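Local coordinates for protein ENT (Trypanosoma brucei brucei, PDB 5ZX1) that is a trypanosomal protein of uncertain function whose all-helical ENT domain, represented by this piece of the longer chain, is probably linked to transcription, at residues D92-V95 / T96-A100. Numbering follows the deposited sequence.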
# COMPACT_ATOMS: atom_id res chain seq x y z
N ASP A 92 3.53 -5.83 9.04
CA ASP A 92 4.48 -4.81 9.44
C ASP A 92 4.07 -4.26 10.81
O ASP A 92 2.87 -4.11 11.09
CB ASP A 92 4.55 -3.70 8.40
CG ASP A 92 5.37 -2.53 8.85
OD1 ASP A 92 4.86 -1.73 9.66
OD2 ASP A 92 6.53 -2.41 8.39
N VAL A 93 5.06 -3.96 11.65
CA VAL A 93 4.83 -3.54 13.05
C VAL A 93 4.28 -2.12 13.18
O VAL A 93 3.38 -1.86 13.99
CB VAL A 93 6.12 -3.67 13.88
CG1 VAL A 93 5.82 -3.35 15.34
CG2 VAL A 93 6.71 -5.06 13.74
N LEU A 94 4.83 -1.18 12.42
CA LEU A 94 4.28 0.17 12.42
C LEU A 94 2.81 0.10 11.97
O LEU A 94 1.94 0.63 12.66
CB LEU A 94 5.11 1.08 11.51
CG LEU A 94 4.69 2.55 11.42
CD1 LEU A 94 4.60 3.19 12.80
CD2 LEU A 94 5.66 3.33 10.56
N VAL A 95 2.54 -0.61 10.87
CA VAL A 95 1.19 -0.69 10.32
C VAL A 95 0.21 -1.21 11.37
O VAL A 95 -0.79 -0.55 11.68
CB VAL A 95 1.12 -1.57 9.04
CG1 VAL A 95 -0.31 -1.68 8.55
CG2 VAL A 95 2.00 -1.01 7.92
N THR A 96 0.51 -2.38 11.93
CA THR A 96 -0.38 -2.95 12.94
C THR A 96 -0.50 -2.06 14.20
O THR A 96 -1.59 -1.95 14.77
CB THR A 96 0.07 -4.38 13.34
OG1 THR A 96 1.40 -4.34 13.85
CG2 THR A 96 0.05 -5.30 12.14
N SER A 97 0.59 -1.42 14.64
CA SER A 97 0.50 -0.52 15.80
C SER A 97 -0.43 0.67 15.55
O SER A 97 -1.18 1.08 16.43
CB SER A 97 1.87 -0.00 16.19
OG SER A 97 2.80 -1.05 16.16
N VAL A 98 -0.37 1.22 14.34
CA VAL A 98 -1.24 2.34 13.98
C VAL A 98 -2.70 1.89 13.91
O VAL A 98 -3.60 2.62 14.32
CB VAL A 98 -0.81 2.96 12.64
CG1 VAL A 98 -1.76 4.09 12.25
CG2 VAL A 98 0.63 3.44 12.73
N ALA A 99 -2.94 0.69 13.40
CA ALA A 99 -4.31 0.19 13.38
C ALA A 99 -4.76 -0.09 14.81
O ALA A 99 -5.91 0.17 15.19
CB ALA A 99 -4.41 -1.06 12.52
N ALA A 100 -3.84 -0.59 15.63
CA ALA A 100 -4.15 -0.91 17.02
C ALA A 100 -4.42 0.36 17.84
O ALA A 100 -5.38 0.42 18.60
CB ALA A 100 -3.03 -1.70 17.63
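Thr96 N donates to Asp92 O at 3.0 Å, closing the first turn of helix 93-101, the short helix that follows helix 79-91 in the all-helical ENT domain. Asp92 is its N-cap: its carboxylate reaches over the first turn, where OD1, through the lone pair facing away from OD2, accepts from Val95 N in a nearly straight bond of 2.8 Å (169°). OD2 faces Arg50 of helix 30-56 in a long, weak ion pair. The hydroxyl of Thr96 sits between its own backbone N and carbonyl carbon (chi1 58°), a rotation that turns OG1 back over the first turn. There Thr96 OG1 lies 3.1 Å from Asp92 O and 3.2 Å from Val93 O, while the methyl CG2 rests against Asp92 O. At Ser97 the secure bond is that of the main chain, N to Val93 O; Ser97 OG, placed beside its own backbone N, is modelled 2.4 Å from Val93 O, closer than an ordinary hydrogen bond, so this detail is doubtful. Val98 N continues the i to i+4 helical bonding to Leu94 O. The side chains of Leu94 and Val98 run side by side in the same direction, one turn apart, with Leu94 CD1 4.0 Å from Val98 CG2. Val98 also touches Met54 of helix 30-56, and the buried Val95 packs on Arg50, Cys53 and Met54, so this face of the short helix lies on the long one. Ala99 N donates to Val95 O at 3.0 Å, and Ala99 CB lies 3.8 Å from that same oxygen.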